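Local coordinates for hypothetical protein yxiM (Bacillus subtilis, PDB 2O14) that is probably an ester hydrolase of the GDSL lipolytic family, of uncharacterised substrate, with a galactose-binding-like domain beside its SGNH-hydrolase-like domain, at residues K14-E26 against T146-Q158. Residues are numbered along the deposited sequence; the frame is centred on the assembly and turned at random.
Sequences KVYQFDFGSGSME and TLSALKIKKLSDQ. With MN (manganese (II) ion), chain B.
Phe20 lies against Leu147 and Leu150 where the antiparallel strands 15-20 and 146-156 enter the buried end of their pairing. Leu147 CD2 sits over one ring face as a CH-pi contact, 3.9 Å from the centroid and 23° off the ring normal, while Leu150 CG meets the rim at CE2, 3.5 Å from it. With CG anti to its carbonyl carbon (chi1 -64°), Phe20 turns its ring edge toward the backbone of residues 148-150, and Phe80 packs edge-to-face with it. On the face that bears Leu150 and Ile152, Phe18 meets Ile152 CD1 with its edge, at CE2, 4.1 Å away, and Tyr16 turns its ring edge to the carbonyl O of Ile152. The opposite face carries Gln17 and Lys151, two extended chains running side by side in the same direction. The backbones of the two strands bond at the hydrogen-bonded pairs Tyr16-Ile152 and Phe18-Leu150; the bond from Phe20 N to Ser148 O is more bent (139°), its donor above the carbonyl plane, beside the classic bulge that Ser148 and Ala149 make against strand 87-95. At the other end Lys14 and Lys154 converge on Asp157 OD1: Lys154 NZ forms the shorter salt bridge to it at 2.9 Å, Lys14 NZ the longer at 3.6 Å, and one water accepts from both ammonium groups, closing the network round the carboxylate. Past Phe20 the chain bends round manganese, gripped by both carboxylate oxygens of Asp19, the carbonyl O of Ser24, two waters and Asp65. The pairing is consistent with the beta-sandwich of a galactose-binding-like domain, here with a metal site at the end of its first strand.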
ATOM      1  N   LYS A  14     -11.791 -18.181 -16.268  1.00 73.19           N
ATOM      2  CA  LYS A  14     -10.368 -17.873 -16.602  1.00 72.77           C
ATOM      3  C   LYS A  14      -9.541 -17.649 -15.336  1.00 70.30           C
ATOM      4  O   LYS A  14      -9.265 -16.507 -14.964  1.00 70.06           O
ATOM      5  CB  LYS A  14     -10.292 -16.618 -17.480  1.00 87.68           C
ATOM      6  CG  LYS A  14     -11.139 -16.689 -18.744  1.00 89.61           C
ATOM      7  CD  LYS A  14     -11.141 -15.363 -19.498  1.00 90.30           C
ATOM      8  CE  LYS A  14     -12.041 -15.421 -20.733  1.00 91.82           C
ATOM      9  NZ  LYS A  14     -12.115 -14.120 -21.468  1.00 91.99           N
ATOM     10  N   VAL A  15      -9.151 -18.739 -14.679  1.00 55.86           N
ATOM     11  CA  VAL A  15      -8.348 -18.650 -13.460  1.00 53.29           C
ATOM     12  C   VAL A  15      -7.116 -19.558 -13.523  1.00 51.02           C
ATOM     13  O   VAL A  15      -7.217 -20.747 -13.846  1.00 51.05           O
ATOM     14  CB  VAL A  15      -9.184 -19.011 -12.201  1.00 57.01           C
ATOM     15  CG1 VAL A  15      -9.709 -20.436 -12.309  1.00 57.83           C
ATOM     16  CG2 VAL A  15      -8.338 -18.846 -10.946  1.00 56.48           C
ATOM     17  N   TYR A  16      -5.957 -18.978 -13.226  1.00 40.48           N
ATOM     18  CA  TYR A  16      -4.684 -19.698 -13.228  1.00 35.66           C
ATOM     19  C   TYR A  16      -4.238 -19.815 -11.773  1.00 33.07           C
ATOM     20  O   TYR A  16      -4.165 -18.812 -11.064  1.00 32.74           O
ATOM     21  CB  TYR A  16      -3.631 -18.917 -14.020  1.00 32.17           C
ATOM     22  CG  TYR A  16      -4.027 -18.586 -15.440  1.00 32.59           C
ATOM     23  CD1 TYR A  16      -5.092 -17.729 -15.709  1.00 33.79           C
ATOM     24  CD2 TYR A  16      -3.334 -19.127 -16.517  1.00 33.75           C
ATOM     25  CE1 TYR A  16      -5.457 -17.418 -17.024  1.00 34.45           C
ATOM     26  CE2 TYR A  16      -3.688 -18.824 -17.831  1.00 33.91           C
ATOM     27  CZ  TYR A  16      -4.749 -17.972 -18.077  1.00 34.49           C
ATOM     28  OH  TYR A  16      -5.108 -17.690 -19.375  1.00 36.93           O
ATOM     29  N   GLN A  17      -3.939 -21.029 -11.326  1.00 25.27           N
ATOM     30  CA  GLN A  17      -3.522 -21.233  -9.945  1.00 23.03           C
ATOM     31  C   GLN A  17      -2.192 -21.959  -9.851  1.00 21.72           C
ATOM     32  O   GLN A  17      -2.016 -23.045 -10.407  1.00 20.23           O
ATOM     33  CB  GLN A  17      -4.611 -21.988  -9.183  1.00 29.20           C
ATOM     34  CG  GLN A  17      -5.906 -21.203  -9.115  1.00 32.42           C
ATOM     35  CD  GLN A  17      -7.010 -21.916  -8.370  1.00 36.28           C
ATOM     36  OE1 GLN A  17      -8.110 -21.385  -8.233  1.00 40.48           O
ATOM     37  NE2 GLN A  17      -6.727 -23.120  -7.882  1.00 35.96           N
ATOM     38  N   PHE A  18      -1.257 -21.344  -9.134  1.00 21.48           N
ATOM     39  CA  PHE A  18       0.082 -21.891  -8.983  1.00 19.31           C
ATOM     40  C   PHE A  18       0.444 -22.145  -7.529  1.00 18.38           C
ATOM     41  O   PHE A  18       0.279 -21.275  -6.680  1.00 18.15           O
ATOM     42  CB  PHE A  18       1.096 -20.925  -9.609  1.00 20.54           C
ATOM     43  CG  PHE A  18       0.855 -20.664 -11.072  1.00 20.35           C
ATOM     44  CD1 PHE A  18       1.164 -21.629 -12.028  1.00 19.12           C
ATOM     45  CD2 PHE A  18       0.284 -19.464 -11.494  1.00 20.76           C
ATOM     46  CE1 PHE A  18       0.909 -21.400 -13.387  1.00 19.98           C
ATOM     47  CE2 PHE A  18       0.023 -19.226 -12.849  1.00 18.18           C
ATOM     48  CZ  PHE A  18       0.337 -20.193 -13.795  1.00 17.72           C
ATOM     49  N   ASP A  19       0.922 -23.352  -7.253  1.00 23.77           N
ATOM     50  CA  ASP A  19       1.345 -23.742  -5.910  1.00 23.73           C
ATOM     51  C   ASP A  19       2.867 -23.858  -5.971  1.00 23.35           C
ATOM     52  O   ASP A  19       3.404 -24.846  -6.463  1.00 23.70           O
ATOM     53  CB  ASP A  19       0.714 -25.087  -5.516  1.00 21.07           C
ATOM     54  CG  ASP A  19       1.337 -25.689  -4.261  1.00 21.95           C
ATOM     55  OD1 ASP A  19       1.902 -24.926  -3.457  1.00 20.73           O
ATOM     56  OD2 ASP A  19       1.256 -26.924  -4.069  1.00 22.83           O
ATOM     57  N   PHE A  20       3.550 -22.833  -5.478  1.00 18.67           N
ATOM     58  CA  PHE A  20       5.009 -22.782  -5.498  1.00 17.73           C
ATOM     59  C   PHE A  20       5.685 -23.624  -4.425  1.00 18.29           C
ATOM     60  O   PHE A  20       5.254 -23.651  -3.274  1.00 19.49           O
ATOM     61  CB  PHE A  20       5.454 -21.328  -5.373  1.00 15.83           C
ATOM     62  CG  PHE A  20       5.030 -20.469  -6.534  1.00 16.52           C
ATOM     63  CD1 PHE A  20       5.793 -20.429  -7.705  1.00 14.38           C
ATOM     64  CD2 PHE A  20       3.857 -19.720  -6.470  1.00 14.98           C
ATOM     65  CE1 PHE A  20       5.390 -19.654  -8.797  1.00 16.75           C
ATOM     66  CE2 PHE A  20       3.443 -18.938  -7.556  1.00 16.03           C
ATOM     67  CZ  PHE A  20       4.213 -18.907  -8.722  1.00 14.25           C
ATOM     68  N   GLY A  21       6.762 -24.299  -4.811  1.00 17.60           N
ATOM     69  CA  GLY A  21       7.492 -25.139  -3.876  1.00 18.65           C
ATOM     70  C   GLY A  21       7.635 -26.554  -4.402  1.00 18.83           C
ATOM     71  O   GLY A  21       7.000 -26.915  -5.390  1.00 19.62           O
ATOM     72  N   SER A  22       8.455 -27.363  -3.738  1.00 22.29           N
ATOM     73  CA  SER A  22       8.663 -28.742  -4.173  1.00 25.11           C
ATOM     74  C   SER A  22       8.218 -29.808  -3.170  1.00 24.52           C
ATOM     75  O   SER A  22       8.304 -30.995  -3.457  1.00 28.29           O
ATOM     76  CB  SER A  22      10.142 -28.961  -4.511  1.00 27.24           C
ATOM     77  OG  SER A  22      10.963 -28.699  -3.382  1.00 27.97           O
ATOM     78  N   GLY A  23       7.740 -29.393  -2.001  1.00 21.09           N
ATOM     79  CA  GLY A  23       7.338 -30.368  -1.002  1.00 20.14           C
ATOM     80  C   GLY A  23       6.052 -31.119  -1.299  1.00 20.45           C
ATOM     81  O   GLY A  23       6.023 -32.352  -1.291  1.00 18.69           O
ATOM     82  N   SER A  24       4.986 -30.368  -1.551  1.00 18.02           N
ATOM     83  CA  SER A  24       3.679 -30.944  -1.843  1.00 19.88           C
ATOM     84  C   SER A  24       2.977 -30.139  -2.944  1.00 19.32           C
ATOM     85  O   SER A  24       3.179 -28.929  -3.068  1.00 21.30           O
ATOM     86  CB  SER A  24       2.830 -30.949  -0.558  1.00 20.90           C
ATOM     87  OG  SER A  24       1.601 -31.642  -0.722  1.00 22.66           O
HETATM   88  N   MSE A  25       2.175 -30.827  -3.751  1.00 20.17           N
HETATM   89  CA  MSE A  25       1.419 -30.197  -4.830  1.00 22.64           C
HETATM   90  C   MSE A  25      -0.061 -30.435  -4.535  1.00 20.55           C
HETATM   91  O   MSE A  25      -0.523 -31.576  -4.502  1.00 19.23           O
HETATM   92  CB  MSE A  25       1.803 -30.800  -6.187  1.00 36.61           C
HETATM   93  CG  MSE A  25       3.174 -30.355  -6.724  1.00 47.65           C
HETATM   94 SE   MSE A  25       4.761 -31.053  -5.795  1.00 63.38          SE
HETATM   95  CE  MSE A  25       5.316 -32.401  -7.079  1.00 57.31           C
ATOM     96  N   GLU A  26      -0.797 -29.352  -4.318  1.00 21.06           N
ATOM     97  CA  GLU A  26      -2.212 -29.446  -3.988  1.00 21.82           C
ATOM     98  C   GLU A  26      -3.125 -29.446  -5.209  1.00 21.25           C
ATOM     99  O   GLU A  26      -2.860 -28.765  -6.201  1.00 20.40           O
ATOM    100  CB  GLU A  26      -2.606 -28.305  -3.051  1.00 26.35           C
ATOM    101  CG  GLU A  26      -1.668 -28.096  -1.860  1.00 26.30           C
ATOM    102  CD  GLU A  26      -1.223 -29.394  -1.200  1.00 29.62           C
ATOM    103  OE1 GLU A  26      -2.053 -30.318  -1.038  1.00 29.12           O
ATOM    104  OE2 GLU A  26      -0.031 -29.487  -0.827  1.00 30.90           O
ATOM    105  N   THR A 146       9.702 -14.825   0.028  1.00 17.14           N
ATOM    106  CA  THR A 146       9.129 -16.081  -0.432  1.00 16.10           C
ATOM    107  C   THR A 146       7.715 -16.000  -0.990  1.00 16.38           C
ATOM    108  O   THR A 146       6.935 -15.121  -0.619  1.00 15.50           O
ATOM    109  CB  THR A 146       9.098 -17.076   0.722  1.00 12.73           C
ATOM    110  OG1 THR A 146       8.244 -16.563   1.749  1.00 12.83           O
ATOM    111  CG2 THR A 146      10.490 -17.274   1.297  1.00 11.29           C
ATOM    112  N   LEU A 147       7.386 -16.951  -1.859  1.00 14.97           N
ATOM    113  CA  LEU A 147       6.069 -17.005  -2.485  1.00 14.99           C
ATOM    114  C   LEU A 147       5.511 -18.433  -2.416  1.00 15.16           C
ATOM    115  O   LEU A 147       6.144 -19.365  -2.903  1.00 17.05           O
ATOM    116  CB  LEU A 147       6.182 -16.544  -3.947  1.00  8.52           C
ATOM    117  CG  LEU A 147       4.881 -16.547  -4.761  1.00 11.81           C
ATOM    118  CD1 LEU A 147       3.873 -15.596  -4.136  1.00  6.40           C
ATOM    119  CD2 LEU A 147       5.168 -16.155  -6.200  1.00 10.20           C
ATOM    120  N   SER A 148       4.335 -18.607  -1.813  1.00 13.84           N
ATOM    121  CA  SER A 148       3.723 -19.933  -1.703  1.00 13.93           C
ATOM    122  C   SER A 148       2.695 -20.216  -2.783  1.00 14.66           C
ATOM    123  O   SER A 148       2.577 -21.344  -3.245  1.00 15.72           O
ATOM    124  CB  SER A 148       3.042 -20.120  -0.336  1.00 15.90           C
ATOM    125  OG  SER A 148       3.973 -20.439   0.682  1.00 19.14           O
ATOM    126  N   ALA A 149       1.932 -19.207  -3.182  1.00 16.08           N
ATOM    127  CA  ALA A 149       0.921 -19.443  -4.203  1.00 17.45           C
ATOM    128  C   ALA A 149       0.440 -18.188  -4.902  1.00 17.67           C
ATOM    129  O   ALA A 149       0.626 -17.081  -4.412  1.00 18.89           O
ATOM    130  CB  ALA A 149      -0.275 -20.163  -3.585  1.00 11.58           C
ATOM    131  N   LEU A 150      -0.184 -18.383  -6.057  1.00 14.63           N
ATOM    132  CA  LEU A 150      -0.749 -17.286  -6.822  1.00 17.07           C
ATOM    133  C   LEU A 150      -2.066 -17.735  -7.426  1.00 19.87           C
ATOM    134  O   LEU A 150      -2.196 -18.878  -7.872  1.00 22.07           O
ATOM    135  CB  LEU A 150       0.168 -16.863  -7.968  1.00 17.05           C
ATOM    136  CG  LEU A 150       1.420 -16.034  -7.710  1.00 19.21           C
ATOM    137  CD1 LEU A 150       2.065 -15.684  -9.057  1.00 17.66           C
ATOM    138  CD2 LEU A 150       1.054 -14.764  -6.953  1.00 17.01           C
ATOM    139  N   LYS A 151      -3.044 -16.838  -7.412  1.00 23.04           N
ATOM    140  CA  LYS A 151      -4.340 -17.086  -8.020  1.00 25.12           C
ATOM    141  C   LYS A 151      -4.537 -15.888  -8.934  1.00 25.61           C
ATOM    142  O   LYS A 151      -4.630 -14.748  -8.468  1.00 25.82           O
ATOM    143  CB  LYS A 151      -5.460 -17.136  -6.978  1.00 41.69           C
ATOM    144  CG  LYS A 151      -5.626 -18.483  -6.298  1.00 45.75           C
ATOM    145  CD  LYS A 151      -6.908 -18.505  -5.477  1.00 50.69           C
ATOM    146  CE  LYS A 151      -7.193 -19.888  -4.918  1.00 53.75           C
ATOM    147  NZ  LYS A 151      -8.506 -19.921  -4.205  1.00 56.57           N
ATOM    148  N   ILE A 152      -4.578 -16.147 -10.234  1.00 22.00           N
ATOM    149  CA  ILE A 152      -4.737 -15.094 -11.223  1.00 21.38           C
ATOM    150  C   ILE A 152      -6.066 -15.264 -11.960  1.00 23.16           C
ATOM    151  O   ILE A 152      -6.298 -16.277 -12.621  1.00 23.93           O
ATOM    152  CB  ILE A 152      -3.557 -15.136 -12.206  1.00 21.51           C
ATOM    153  CG1 ILE A 152      -2.248 -14.994 -11.416  1.00 18.54           C
ATOM    154  CG2 ILE A 152      -3.691 -14.039 -13.252  1.00 20.16           C
ATOM    155  CD1 ILE A 152      -1.003 -15.339 -12.202  1.00 19.10           C
ATOM    156  N   LYS A 153      -6.938 -14.268 -11.837  1.00 23.97           N
ATOM    157  CA  LYS A 153      -8.247 -14.322 -12.471  1.00 24.12           C
ATOM    158  C   LYS A 153      -8.489 -13.117 -13.375  1.00 22.84           C
ATOM    159  O   LYS A 153      -8.239 -11.975 -12.988  1.00 19.64           O
ATOM    160  CB  LYS A 153      -9.331 -14.384 -11.391  1.00 31.86           C
ATOM    161  CG  LYS A 153     -10.694 -14.792 -11.917  1.00 36.46           C
ATOM    162  CD  LYS A 153     -11.756 -14.800 -10.828  1.00 37.37           C
ATOM    163  CE  LYS A 153     -12.131 -13.391 -10.403  1.00 39.82           C
ATOM    164  NZ  LYS A 153     -13.325 -13.395  -9.509  1.00 43.48           N
ATOM    165  N   LYS A 154      -8.985 -13.374 -14.580  1.00 21.96           N
ATOM    166  CA  LYS A 154      -9.251 -12.304 -15.530  1.00 22.38           C
ATOM    167  C   LYS A 154     -10.552 -11.582 -15.179  1.00 22.50           C
ATOM    168  O   LYS A 154     -11.588 -12.213 -14.994  1.00 22.21           O
ATOM    169  CB  LYS A 154      -9.322 -12.866 -16.952  1.00 25.91           C
ATOM    170  CG  LYS A 154      -9.356 -11.796 -18.033  1.00 27.92           C
ATOM    171  CD  LYS A 154      -9.185 -12.376 -19.431  1.00 28.09           C
ATOM    172  CE  LYS A 154      -9.127 -11.253 -20.459  1.00 33.37           C
ATOM    173  NZ  LYS A 154      -8.895 -11.726 -21.855  1.00 33.84           N
ATOM    174  N   LEU A 155     -10.489 -10.257 -15.092  1.00 24.32           N
ATOM    175  CA  LEU A 155     -11.655  -9.448 -14.749  1.00 25.45           C
ATOM    176  C   LEU A 155     -12.324  -8.802 -15.956  1.00 26.47           C
ATOM    177  O   LEU A 155     -13.541  -8.624 -15.978  1.00 26.48           O
ATOM    178  CB  LEU A 155     -11.258  -8.346 -13.763  1.00 26.47           C
ATOM    179  CG  LEU A 155     -10.717  -8.797 -12.401  1.00 27.75           C
ATOM    180  CD1 LEU A 155     -10.159  -7.594 -11.650  1.00 25.48           C
ATOM    181  CD2 LEU A 155     -11.828  -9.468 -11.602  1.00 25.29           C
ATOM    182  N   SER A 156     -11.531  -8.446 -16.961  1.00 26.68           N
ATOM    183  CA  SER A 156     -12.078  -7.794 -18.146  1.00 25.31           C
ATOM    184  C   SER A 156     -11.163  -7.960 -19.346  1.00 25.78           C
ATOM    185  O   SER A 156      -9.961  -8.156 -19.182  1.00 24.78           O
ATOM    186  CB  SER A 156     -12.267  -6.304 -17.862  1.00 22.96           C
ATOM    187  OG  SER A 156     -12.486  -5.577 -19.058  1.00 23.96           O
ATOM    188  N   ASP A 157     -11.734  -7.886 -20.548  1.00 23.33           N
ATOM    189  CA  ASP A 157     -10.945  -8.004 -21.771  1.00 24.27           C
ATOM    190  C   ASP A 157     -10.297  -6.665 -22.073  1.00 23.02           C
ATOM    191  O   ASP A 157      -9.425  -6.564 -22.940  1.00 23.01           O
ATOM    192  CB  ASP A 157     -11.815  -8.414 -22.966  1.00 34.42           C
ATOM    193  CG  ASP A 157     -12.354  -9.827 -22.844  1.00 38.26           C
ATOM    194  OD1 ASP A 157     -11.619 -10.707 -22.343  1.00 38.34           O
ATOM    195  OD2 ASP A 157     -13.509 -10.057 -23.265  1.00 40.52           O
ATOM    196  N   GLN A 158     -10.747  -5.632 -21.368  1.00 20.73           N
ATOM    197  CA  GLN A 158     -10.203  -4.293 -21.540  1.00 22.66           C
ATOM    198  C   GLN A 158      -9.003  -4.169 -20.615  1.00 22.84           C
ATOM    199  O   GLN A 158      -9.147  -4.199 -19.392  1.00 22.45           O
ATOM    200  CB  GLN A 158     -11.235  -3.235 -21.155  1.00 33.32           C
ATOM    201  CG  GLN A 158     -12.462  -3.186 -22.037  1.00 38.63           C
ATOM    202  CD  GLN A 158     -12.129  -2.890 -23.478  1.00 40.79           C
ATOM    203  OE1 GLN A 158     -11.261  -2.062 -23.773  1.00 41.78           O
ATOM    204  NE2 GLN A 158     -12.824  -3.557 -24.395  1.00 44.48           N
TER
HETATM  205 MN    MN B 376       3.085 -26.872  -2.662  1.00 21.30          MN
HETATM  206  O   HOH W   1      -9.052 -14.401 -22.386  1.00 41.84           O
HETATM  207  O   HOH W   2       1.900 -27.379  -0.928  1.00 16.86           O
HETATM  208  O   HOH W   3       4.130 -26.642  -4.747  1.00 15.25           O